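StiE protein (Stigmatella aurantiaca, PDB 6ECX) is a polyketide synthase component whose O-methyltransferase domain, the part in this chain, binds S-adenosylmethionine and probably methylates an oxygen of the growing polyketide. Local coordinates at residues W40-E45 with S235-N240; G49-R54 with L242-Y247; F95-G100 with G117-G122; L226-A231 with V286-Q291. One frame throughout, in Å; residues are numbered along the deposited sequence.

Overall arrangement
From the N terminus, the loop 40-45 and the start of helix 52-57 come first and wait nearly 190 residues for their partners. Contact 1 closes when helix 235-242 returns to 40-45, and contact 2 when 242-247 reaches 49-54; the two cross along the chain and touch, Trp40 CB lying 3.3 Å from Trp52 NE1. Contact 3 is nested inside both, a short loop joining the turn after strand 91-94 to strand 114-119. Contact 4 follows contact 3 in series and crosses contacts 1 and 2, pairing strands 226-233 and 283-292. Contacts 3 and 4 belong to one mixed sheet; contacts 1 and 2 join the N-terminal region to helix 235-242 and the loop after it.

Contact 1 (W40-E45 with S235-N240); sequences WGVFQE and SNEVAN
Val42 lies alongside Glu237, the two side chains running the same way, and its CG1 meets Glu237 CB at 3.6 Å. CG1 stands anti to its own backbone N (chi1 168°), which directs that methyl onto the aliphatic part of the glutamate. Beyond this overlap Glu237 bends at chi2 and carries its carboxylate away from the loop; Asn236 ND2 donates to OE2 at 2.9 Å, arriving from above the carboxylate plane. Water 1 donates to both Glu237 OE2 and Gln44 O, a second link back to the loop.

Two direct hydrogen bonds fix Phe43. Its N gives to Glu237 O at 3.1 Å, a donor well above the carbonyl plane, and its O receives Asn240 ND2, also at 3.1 Å, with an angle of 163° at the hydrogen. The acceptor lies in the plane of the Asn240 amide. ND2 also gives to water 2 at 2.9 Å, while OD1 is held by Arg279, so both ends of this buried amide are engaged and its rotation is set. Phe43 CB packs on Asn240 CB at 3.6 Å, and its ring continues to Arg68 in a cation-pi contact on helix 64-80.

The arrangement seats the loop before helix 52-57 on helix 235-242. At its Trp40 end, where that side chain comes to about 6 Å (nearest atoms) from the bound cofactor, the contact borders the S-adenosylmethionine site of the methyltransferase fold.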
# COMPACT_ATOMS: atom_id res chain seq x y z
N TRP A 40 6.31 4.70 2.16
CA TRP A 40 7.37 5.67 1.97
C TRP A 40 7.71 5.74 0.49
O TRP A 40 7.95 4.71 -0.14
CB TRP A 40 8.56 5.29 2.86
CG TRP A 40 8.12 5.29 4.32
CD1 TRP A 40 7.89 6.39 5.09
CD2 TRP A 40 7.80 4.15 5.14
NE1 TRP A 40 7.47 6.01 6.35
CE2 TRP A 40 7.41 4.64 6.41
CE3 TRP A 40 7.82 2.76 4.94
CZ2 TRP A 40 7.04 3.80 7.46
CZ3 TRP A 40 7.46 1.93 5.99
CH2 TRP A 40 7.07 2.46 7.23
N GLY A 41 7.76 6.97 -0.05
CA GLY A 41 7.30 7.23 -1.40
C GLY A 41 8.20 7.50 -2.59
O GLY A 41 9.33 7.02 -2.68
N VAL A 42 7.67 8.28 -3.54
CA VAL A 42 8.19 8.38 -4.90
C VAL A 42 9.18 9.54 -4.98
O VAL A 42 8.79 10.71 -4.93
CB VAL A 42 7.04 8.54 -5.91
CG1 VAL A 42 7.55 8.94 -7.28
CG2 VAL A 42 6.22 7.26 -5.99
N PHE A 43 10.46 9.21 -5.08
CA PHE A 43 11.50 10.17 -5.42
C PHE A 43 11.74 10.07 -6.92
O PHE A 43 12.25 9.05 -7.40
CB PHE A 43 12.80 9.90 -4.65
CG PHE A 43 12.85 10.52 -3.27
CD1 PHE A 43 11.79 10.42 -2.40
CD2 PHE A 43 13.99 11.18 -2.84
CE1 PHE A 43 11.84 10.99 -1.13
CE2 PHE A 43 14.05 11.74 -1.57
CZ PHE A 43 12.97 11.65 -0.72
N GLN A 44 11.38 11.12 -7.66
CA GLN A 44 11.58 11.09 -9.11
C GLN A 44 13.06 10.95 -9.45
O GLN A 44 13.42 10.28 -10.43
CB GLN A 44 10.99 12.34 -9.76
CG GLN A 44 9.49 12.56 -9.50
CD GLN A 44 9.23 13.44 -8.29
OE1 GLN A 44 10.07 13.56 -7.40
NE2 GLN A 44 8.05 14.05 -8.25
N GLU A 45 13.93 11.56 -8.64
CA GLU A 45 15.37 11.41 -8.77
C GLU A 45 15.98 11.28 -7.38
O GLU A 45 15.38 11.67 -6.37
CB GLU A 45 16.01 12.60 -9.51
CG GLU A 45 15.65 12.72 -10.98
CD GLU A 45 16.13 11.53 -11.80
OE1 GLU A 45 17.11 10.87 -11.39
OE2 GLU A 45 15.51 11.25 -12.86
N SER A 235 9.14 1.06 -8.76
CA SER A 235 10.32 0.46 -8.13
C SER A 235 11.51 1.41 -8.13
O SER A 235 12.22 1.54 -7.11
CB SER A 235 10.71 -0.83 -8.87
OG SER A 235 9.67 -1.78 -8.84
N ASN A 236 11.75 2.09 -9.26
CA ASN A 236 12.93 2.95 -9.38
C ASN A 236 12.84 4.14 -8.44
O ASN A 236 13.86 4.57 -7.88
CB ASN A 236 13.08 3.42 -10.83
CG ASN A 236 14.13 4.51 -10.98
OD1 ASN A 236 15.32 4.22 -10.99
ND2 ASN A 236 13.69 5.76 -11.08
N GLU A 237 11.64 4.68 -8.26
CA GLU A 237 11.47 5.89 -7.46
C GLU A 237 11.39 5.58 -5.98
O GLU A 237 11.79 6.41 -5.15
CB GLU A 237 10.21 6.64 -7.92
CG GLU A 237 10.35 7.23 -9.33
CD GLU A 237 10.31 6.18 -10.43
OE1 GLU A 237 9.65 5.14 -10.23
OE2 GLU A 237 10.94 6.40 -11.49
N VAL A 238 10.83 4.42 -5.63
CA VAL A 238 10.89 3.97 -4.24
C VAL A 238 12.33 3.70 -3.84
O VAL A 238 12.79 4.10 -2.76
CB VAL A 238 9.98 2.74 -4.08
CG1 VAL A 238 10.37 1.94 -2.86
CG2 VAL A 238 8.53 3.20 -3.96
N ALA A 239 13.09 3.04 -4.73
CA ALA A 239 14.51 2.80 -4.46
C ALA A 239 15.28 4.12 -4.37
O ALA A 239 16.22 4.24 -3.58
CB ALA A 239 15.10 1.89 -5.54
N ASN A 240 14.90 5.11 -5.18
CA ASN A 240 15.50 6.44 -5.04
C ASN A 240 15.27 7.02 -3.66
O ASN A 240 16.11 7.75 -3.13
CB ASN A 240 14.94 7.40 -6.09
CG ASN A 240 15.47 7.13 -7.49
OD1 ASN A 240 16.46 6.42 -7.68
ND2 ASN A 240 14.81 7.73 -8.47
O HOH W 1 11.70 9.06 -12.03
O HOH W 2 15.68 8.45 -11.19

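Contact 2 (G49-R54 with L242-Y247); sequences GFSWIR and LHNPDY
Leu242 sets its CD2 over one face of the Trp52 indole, a CH-pi contact 3.9 Å from the centroid of the six-membered ring and 23° off its normal. This begins the packing of a loop, and the type I beta turn Asn244 to Tyr247 within it, against the N-terminal turn of helix 52-57. With CG anti to the backbone N (chi1 180°), the Trp52 indole extends alongside the Leu242 side chain, pointing the same way, and turns that face to CD2.

His243 takes part through its backbone: water 3 donates to His243 O and accepts from Trp52 N, the latter at 2.8 Å, bridging the loop to an amide at the start of the helix. The imidazole itself turns to Tyr275 OH through ND1.

At Asn244 the amide carries the contact. Its ND2 gives to water 4, which also accepts from Ile53 N at 3.1 Å, and to Gln250 OE1, a residue likewise bonded to Ser51 OG. Ile53 CG2 lies 3.7 Å from ND2, the two side chains crossing at about a right angle. OD1 accepts a weak bond from Asp246 N inside the turn. Across from it Ser51, the N-cap of the helix, accepts from Arg54 N at 3.0 Å through OG.

Tyr247 closes the turn, its N bonded to Asn244 O. Its ring and the Ile53 side chain cross at about a right angle, CE1 standing 4.0 Å from Ile53 CD1.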
# COMPACT_ATOMS: atom_id res chain seq x y z
N GLY A 49 22.24 13.76 -0.32
CA GLY A 49 22.17 14.13 1.07
C GLY A 49 20.87 13.81 1.77
O GLY A 49 20.82 13.89 3.01
N PHE A 50 19.80 13.46 1.06
CA PHE A 50 18.60 13.03 1.76
C PHE A 50 18.82 11.64 2.34
O PHE A 50 19.37 10.75 1.69
CB PHE A 50 17.37 13.01 0.85
CG PHE A 50 16.18 12.33 1.48
CD1 PHE A 50 15.35 13.03 2.34
CD2 PHE A 50 15.91 10.99 1.24
CE1 PHE A 50 14.26 12.40 2.93
CE2 PHE A 50 14.83 10.36 1.83
CZ PHE A 50 14.00 11.07 2.68
N SER A 51 18.37 11.47 3.58
CA SER A 51 18.54 10.21 4.30
C SER A 51 17.16 9.81 4.82
O SER A 51 16.66 10.39 5.79
CB SER A 51 19.54 10.36 5.44
OG SER A 51 19.46 9.24 6.29
N TRP A 52 16.55 8.84 4.16
CA TRP A 52 15.29 8.29 4.65
C TRP A 52 15.44 7.75 6.07
O TRP A 52 14.55 7.92 6.91
CB TRP A 52 14.80 7.20 3.69
CG TRP A 52 13.53 6.58 4.11
CD1 TRP A 52 12.27 7.06 3.88
CD2 TRP A 52 13.37 5.35 4.83
NE1 TRP A 52 11.34 6.21 4.42
CE2 TRP A 52 11.99 5.15 5.01
CE3 TRP A 52 14.26 4.41 5.35
CZ2 TRP A 52 11.47 4.04 5.68
CZ3 TRP A 52 13.75 3.31 6.02
CH2 TRP A 52 12.37 3.13 6.18
N ILE A 53 16.59 7.14 6.36
CA ILE A 53 16.77 6.53 7.67
C ILE A 53 16.83 7.59 8.76
O ILE A 53 16.22 7.44 9.82
CB ILE A 53 18.01 5.61 7.66
CG1 ILE A 53 17.98 4.63 8.84
CG2 ILE A 53 19.33 6.39 7.65
CD1 ILE A 53 16.93 3.55 8.64
N ARG A 54 17.52 8.71 8.50
CA ARG A 54 17.60 9.76 9.52
C ARG A 54 16.26 10.48 9.66
O ARG A 54 15.85 10.82 10.78
CB ARG A 54 18.71 10.76 9.18
CG ARG A 54 20.11 10.19 9.23
CD ARG A 54 21.20 11.22 8.93
NE ARG A 54 22.48 10.80 9.51
CZ ARG A 54 23.66 11.36 9.25
NH1 ARG A 54 23.76 12.37 8.41
NH2 ARG A 54 24.75 10.88 9.84
N LEU A 242 15.06 5.33 -0.84
CA LEU A 242 15.90 4.60 0.10
C LEU A 242 17.38 4.75 -0.19
O LEU A 242 18.20 4.26 0.60
CB LEU A 242 15.52 3.11 0.08
CG LEU A 242 14.06 2.84 0.40
CD1 LEU A 242 13.75 1.36 0.33
CD2 LEU A 242 13.74 3.40 1.77
N HIS A 243 17.75 5.43 -1.27
CA HIS A 243 19.16 5.57 -1.64
C HIS A 243 19.94 6.31 -0.56
O HIS A 243 19.58 7.41 -0.14
CB HIS A 243 19.26 6.31 -2.98
CG HIS A 243 20.63 6.28 -3.57
ND1 HIS A 243 21.15 5.17 -4.20
CD2 HIS A 243 21.60 7.23 -3.63
CE1 HIS A 243 22.37 5.43 -4.62
NE2 HIS A 243 22.67 6.68 -4.29
N ASN A 244 21.04 5.69 -0.11
CA ASN A 244 21.85 6.21 0.99
C ASN A 244 23.26 5.64 0.83
O ASN A 244 23.53 4.51 1.25
CB ASN A 244 21.26 5.82 2.35
CG ASN A 244 21.89 6.59 3.52
OD1 ASN A 244 23.10 6.85 3.55
ND2 ASN A 244 21.05 6.96 4.48
N PRO A 245 24.17 6.40 0.20
CA PRO A 245 25.54 5.89 0.02
C PRO A 245 26.32 5.72 1.32
O PRO A 245 27.36 5.06 1.31
CB PRO A 245 26.21 6.96 -0.87
CG PRO A 245 25.10 7.77 -1.42
CD PRO A 245 23.98 7.71 -0.43
N ASP A 246 25.85 6.30 2.44
CA ASP A 246 26.52 6.19 3.73
C ASP A 246 25.63 5.47 4.74
O ASP A 246 25.75 5.69 5.95
CB ASP A 246 26.93 7.56 4.26
CG ASP A 246 28.11 7.50 5.22
OD1 ASP A 246 29.21 7.11 4.78
OD2 ASP A 246 27.93 7.86 6.40
N TYR A 247 24.73 4.60 4.25
CA TYR A 247 23.73 3.96 5.10
C TYR A 247 24.36 3.18 6.24
O TYR A 247 23.77 3.10 7.33
CB TYR A 247 22.84 3.03 4.27
CG TYR A 247 21.86 2.23 5.10
CD1 TYR A 247 20.58 2.73 5.37
CD2 TYR A 247 22.20 0.98 5.62
CE1 TYR A 247 19.68 2.00 6.14
CE2 TYR A 247 21.31 0.25 6.38
CZ TYR A 247 20.05 0.76 6.64
OH TYR A 247 19.16 0.04 7.40
O HOH W 3 17.62 7.53 1.99
O HOH W 4 18.16 6.02 3.98

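Contact 3 (F95-G100 with G117-G122); sequences FGCGHG and GYTISG. With SAM (S-adenosylmethionine), chain B.
Tyr118 O is gripped twice by the loop opposite. Cys97 N donates to it at 3.0 Å, with an angle of 153° at the hydrogen and the donor tilted from the carbonyl plane, and Gly96 CA adds a CA-H...O contact at 3.3 Å. These fix the first residues of the loop 95-100 against the C-terminal part of strand 114-119.

The Cys97 side chain also points toward the strand. Its SG sits between the backbone N and the carbonyl carbon (chi1 62°), which sends it down onto the strand, 3.8 Å from Gly117 C and 4.0 Å from Thr119 CB. Gly117 presents bare backbone to the sulfur. Beyond Cys97 the chain reverses in a type II' turn, closed by Gly100 N bonding to Cys97 O; Gly98, at positive phi, occupies its second position.

The other side of the loop meets S-adenosylmethionine. Gly96 O accepts from the amino N of the cofactor at 2.9 Å, and Gly98 N gives a weak bond to its ribose O3'. From the strand, Thr119 OG1 lies beside the ribose O2'; it is hydrogen-bonded to Gln124 and accepts from Ser121 N in an ST turn. Ile120 then covers one face of the adenine, its CG2 3.4 Å from N1 and its CD1 3.6 Å from N7, while Asp147 and Ser148 also bind the cofactor.

The GCGHG sequence between a strand and a helix, with the neighbouring parallel strand leading to the ribose, is the glycine-rich cofactor-binding motif of the Rossmann-like class I methyltransferases.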
# COMPACT_ATOMS: atom_id res chain seq x y z
N PHE A 95 -8.67 -1.97 3.98
CA PHE A 95 -8.58 -3.22 4.72
C PHE A 95 -7.28 -3.40 5.50
O PHE A 95 -7.07 -4.46 6.08
CB PHE A 95 -8.85 -4.43 3.80
CG PHE A 95 -7.88 -4.62 2.67
CD1 PHE A 95 -6.71 -5.32 2.87
CD2 PHE A 95 -8.19 -4.19 1.39
CE1 PHE A 95 -5.83 -5.56 1.82
CE2 PHE A 95 -7.32 -4.43 0.33
CZ PHE A 95 -6.14 -5.11 0.54
N GLY A 96 -6.45 -2.36 5.58
CA GLY A 96 -5.32 -2.36 6.50
C GLY A 96 -4.95 -0.93 6.81
O GLY A 96 -3.96 -0.42 6.30
N CYS A 97 -5.74 -0.27 7.66
CA CYS A 97 -5.82 1.19 7.64
C CYS A 97 -4.75 1.90 8.46
O CYS A 97 -4.76 3.14 8.49
CB CYS A 97 -7.22 1.64 8.09
SG CYS A 97 -7.68 1.17 9.79
N GLY A 98 -3.81 1.18 9.07
CA GLY A 98 -2.69 1.85 9.73
C GLY A 98 -3.14 2.86 10.78
O GLY A 98 -3.92 2.54 11.70
N HIS A 99 -2.64 4.09 10.66
CA HIS A 99 -3.01 5.20 11.55
C HIS A 99 -4.14 6.05 10.99
O HIS A 99 -4.40 7.14 11.50
CB HIS A 99 -1.79 6.09 11.83
CG HIS A 99 -0.71 5.40 12.60
ND1 HIS A 99 -0.97 4.47 13.59
CD2 HIS A 99 0.64 5.50 12.53
CE1 HIS A 99 0.17 4.03 14.09
NE2 HIS A 99 1.16 4.64 13.46
N GLY A 100 -4.81 5.57 9.93
CA GLY A 100 -6.02 6.20 9.44
C GLY A 100 -5.83 7.41 8.54
O GLY A 100 -6.83 8.03 8.16
N GLY A 117 -12.54 1.33 8.13
CA GLY A 117 -11.18 0.78 8.17
C GLY A 117 -11.11 -0.42 9.08
O GLY A 117 -11.76 -0.47 10.13
N TYR A 118 -10.32 -1.42 8.65
CA TYR A 118 -9.95 -2.56 9.49
C TYR A 118 -8.46 -2.53 9.76
O TYR A 118 -7.66 -2.27 8.85
CB TYR A 118 -10.27 -3.91 8.82
CG TYR A 118 -11.67 -4.46 8.93
CD1 TYR A 118 -12.72 -3.70 9.42
CD2 TYR A 118 -11.96 -5.76 8.49
CE1 TYR A 118 -13.99 -4.22 9.50
CE2 TYR A 118 -13.24 -6.29 8.57
CZ TYR A 118 -14.25 -5.50 9.09
OH TYR A 118 -15.53 -5.98 9.19
N THR A 119 -8.07 -2.80 11.00
CA THR A 119 -6.69 -3.09 11.33
C THR A 119 -6.68 -4.16 12.42
O THR A 119 -7.59 -4.22 13.25
CB THR A 119 -5.93 -1.84 11.81
OG1 THR A 119 -4.59 -2.20 12.20
CG2 THR A 119 -6.64 -1.21 13.00
N ILE A 120 -5.66 -5.02 12.40
CA ILE A 120 -5.57 -6.05 13.44
C ILE A 120 -4.87 -5.53 14.68
O ILE A 120 -4.92 -6.20 15.73
CB ILE A 120 -4.85 -7.32 12.95
CG1 ILE A 120 -3.45 -6.98 12.45
CG2 ILE A 120 -5.68 -8.03 11.89
CD1 ILE A 120 -2.69 -8.19 11.94
N SER A 121 -4.23 -4.37 14.61
CA SER A 121 -3.55 -3.80 15.78
C SER A 121 -4.55 -3.05 16.64
O SER A 121 -5.17 -2.07 16.19
CB SER A 121 -2.43 -2.87 15.33
OG SER A 121 -1.94 -2.11 16.42
N GLY A 122 -4.71 -3.50 17.89
CA GLY A 122 -5.52 -2.75 18.85
C GLY A 122 -5.01 -1.33 19.05
O GLY A 122 -5.80 -0.38 19.13
N SAM B . -2.29 1.28 4.67
CA SAM B . -1.65 2.00 5.76
C SAM B . -0.71 3.07 5.24
O SAM B . -0.39 3.05 4.05
OXT SAM B . -0.25 3.96 5.96
CB SAM B . -0.91 1.03 6.66
CG SAM B . 0.04 0.09 5.93
SD SAM B . 1.02 -0.87 7.13
CE SAM B . 2.55 -1.11 6.20
C5' SAM B . 0.18 -2.47 7.14
C4' SAM B . -1.19 -2.42 7.82
O4' SAM B . -1.97 -3.58 7.57
C3' SAM B . -1.16 -2.28 9.34
O3' SAM B . -2.10 -1.27 9.66
C2' SAM B . -1.66 -3.61 9.87
O2' SAM B . -2.36 -3.53 11.09
C1' SAM B . -2.62 -4.01 8.75
N9 SAM B . -2.93 -5.45 8.65
C8 SAM B . -2.03 -6.47 8.50
N7 SAM B . -2.71 -7.64 8.40
C5 SAM B . -4.04 -7.39 8.50
C6 SAM B . -5.16 -8.19 8.47
N6 SAM B . -5.05 -9.51 8.32
N1 SAM B . -6.42 -7.63 8.58
C2 SAM B . -6.56 -6.27 8.72
N3 SAM B . -5.44 -5.47 8.75
C4 SAM B . -4.19 -6.01 8.65

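Contact 4 (L226-A231 with V286-Q291); sequences LRLVDA and VLFHVQ
Val229 and Asp230 both face His289 in a classic beta bulge between antiparallel strands 226-233 and 283-292, the neighbouring pair near one side of the sheet that is characteristic of class I methyltransferases. The short strand segments run at 139° to each other, and their register slips by one residue between Leu228 and Asp230.

Backbone hydrogen bonds give the evidence. Arg227 and Gln291 form a hydrogen-bonded pair in both directions, Gln291 N reaching Arg227 O at 2.8 Å. At the bulge, His289 O takes two donors lying in its carbonyl plane, Val229 N at 2.8 Å and Asp230 N at 3.3 Å, while His289 N returns a bond to Asp230 O. Leu228 with Val290 and Ala231 with Phe288 are the non-hydrogen-bonded pairs.

Apolar packing fills the face carrying Leu228, Phe288, Val290 and Ala231. Leu228 CD1 approaches the edge of the Phe288 ring, 4.1 Å from CD2, and lies equally far from Val290 CG2. The side chain of Ala231 meets Val286 CG1, which in turn sits over the centre of one face of Phe288. Helix 298-309 covers this side through Phe309.

Polar groups, those of Arg227, Gln291, Asp230 and His289, gather on the other face. Asp230 has CG between its backbone N and carbonyl carbon (chi1 77°), which brings OD1 to 3.4 Å from His289 CB; OD1 is salt-bridged to Arg82, which also bonds to Leu287 O.

At the bulge itself Val229, turned toward the partner strand, stands alongside His289, its CB at the edge of the imidazole and in the ring plane, 3.6 Å from ND1.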
# COMPACT_ATOMS: atom_id res chain seq x y z
N LEU A 226 -12.23 -10.06 -10.38
CA LEU A 226 -11.45 -8.82 -10.40
C LEU A 226 -10.61 -8.76 -11.66
O LEU A 226 -9.96 -9.75 -12.03
CB LEU A 226 -10.54 -8.72 -9.15
CG LEU A 226 -11.28 -8.62 -7.81
CD1 LEU A 226 -10.35 -8.86 -6.63
CD2 LEU A 226 -11.98 -7.25 -7.69
N ARG A 227 -10.63 -7.60 -12.31
CA ARG A 227 -9.88 -7.38 -13.54
C ARG A 227 -8.83 -6.30 -13.29
O ARG A 227 -9.16 -5.20 -12.83
CB ARG A 227 -10.80 -6.95 -14.69
CG ARG A 227 -10.16 -7.12 -16.07
CD ARG A 227 -11.14 -6.76 -17.18
NE ARG A 227 -11.22 -5.31 -17.33
CZ ARG A 227 -12.17 -4.56 -16.78
NH1 ARG A 227 -12.15 -3.25 -16.96
NH2 ARG A 227 -13.14 -5.12 -16.08
N LEU A 228 -7.57 -6.63 -13.59
CA LEU A 228 -6.52 -5.63 -13.53
C LEU A 228 -6.69 -4.66 -14.70
O LEU A 228 -6.64 -5.08 -15.86
CB LEU A 228 -5.16 -6.31 -13.61
CG LEU A 228 -3.95 -5.39 -13.69
CD1 LEU A 228 -3.88 -4.45 -12.45
CD2 LEU A 228 -2.66 -6.25 -13.77
N VAL A 229 -6.90 -3.38 -14.40
CA VAL A 229 -7.08 -2.37 -15.44
C VAL A 229 -5.74 -1.78 -15.88
O VAL A 229 -5.47 -1.67 -17.08
CB VAL A 229 -8.04 -1.26 -14.95
CG1 VAL A 229 -8.10 -0.09 -15.98
CG2 VAL A 229 -9.42 -1.83 -14.69
N ASP A 230 -4.87 -1.40 -14.93
CA ASP A 230 -3.49 -1.08 -15.28
C ASP A 230 -2.67 -1.01 -14.00
O ASP A 230 -3.20 -1.10 -12.88
CB ASP A 230 -3.35 0.22 -16.07
CG ASP A 230 -3.48 1.44 -15.22
OD1 ASP A 230 -4.29 1.43 -14.28
OD2 ASP A 230 -2.76 2.43 -15.49
N ALA A 231 -1.36 -0.83 -14.18
CA ALA A 231 -0.41 -0.93 -13.09
C ALA A 231 0.79 -0.05 -13.40
O ALA A 231 1.28 -0.06 -14.54
CB ALA A 231 0.02 -2.38 -12.87
N VAL A 286 4.45 -2.10 -7.08
CA VAL A 286 3.47 -1.90 -8.15
C VAL A 286 2.22 -1.26 -7.57
O VAL A 286 1.78 -1.62 -6.47
CB VAL A 286 3.14 -3.24 -8.84
CG1 VAL A 286 2.03 -3.03 -9.86
CG2 VAL A 286 4.40 -3.82 -9.51
N LEU A 287 1.66 -0.31 -8.31
CA LEU A 287 0.45 0.38 -7.89
C LEU A 287 -0.67 -0.11 -8.83
O LEU A 287 -0.74 0.28 -10.00
CB LEU A 287 0.64 1.90 -7.96
CG LEU A 287 1.95 2.45 -7.35
CD1 LEU A 287 2.06 3.95 -7.54
CD2 LEU A 287 2.06 2.09 -5.87
N PHE A 288 -1.53 -0.99 -8.29
CA PHE A 288 -2.56 -1.69 -9.04
C PHE A 288 -3.82 -0.84 -9.11
O PHE A 288 -4.26 -0.28 -8.10
CB PHE A 288 -2.93 -3.02 -8.37
CG PHE A 288 -1.79 -4.00 -8.20
CD1 PHE A 288 -0.89 -3.88 -7.15
CD2 PHE A 288 -1.68 -5.10 -9.04
CE1 PHE A 288 0.13 -4.80 -6.97
CE2 PHE A 288 -0.67 -6.04 -8.87
CZ PHE A 288 0.24 -5.88 -7.84
N HIS A 289 -4.43 -0.78 -10.29
CA HIS A 289 -5.81 -0.30 -10.42
C HIS A 289 -6.65 -1.45 -10.97
O HIS A 289 -6.41 -1.91 -12.09
CB HIS A 289 -5.90 0.92 -11.33
CG HIS A 289 -7.27 1.53 -11.38
ND1 HIS A 289 -8.18 1.21 -12.36
CD2 HIS A 289 -7.88 2.41 -10.56
CE1 HIS A 289 -9.31 1.87 -12.15
NE2 HIS A 289 -9.15 2.62 -11.06
N VAL A 290 -7.63 -1.89 -10.19
CA VAL A 290 -8.40 -3.10 -10.43
C VAL A 290 -9.88 -2.75 -10.41
O VAL A 290 -10.31 -1.89 -9.63
CB VAL A 290 -8.06 -4.15 -9.35
CG1 VAL A 290 -8.89 -5.43 -9.50
CG2 VAL A 290 -6.53 -4.45 -9.36
N GLN A 291 -10.67 -3.41 -11.26
CA GLN A 291 -12.12 -3.19 -11.27
C GLN A 291 -12.86 -4.51 -11.07
O GLN A 291 -12.50 -5.53 -11.64
CB GLN A 291 -12.57 -2.52 -12.59
CG GLN A 291 -14.05 -2.14 -12.56
CD GLN A 291 -14.52 -1.54 -13.87
OE1 GLN A 291 -13.88 -1.69 -14.90
NE2 GLN A 291 -15.62 -0.81 -13.81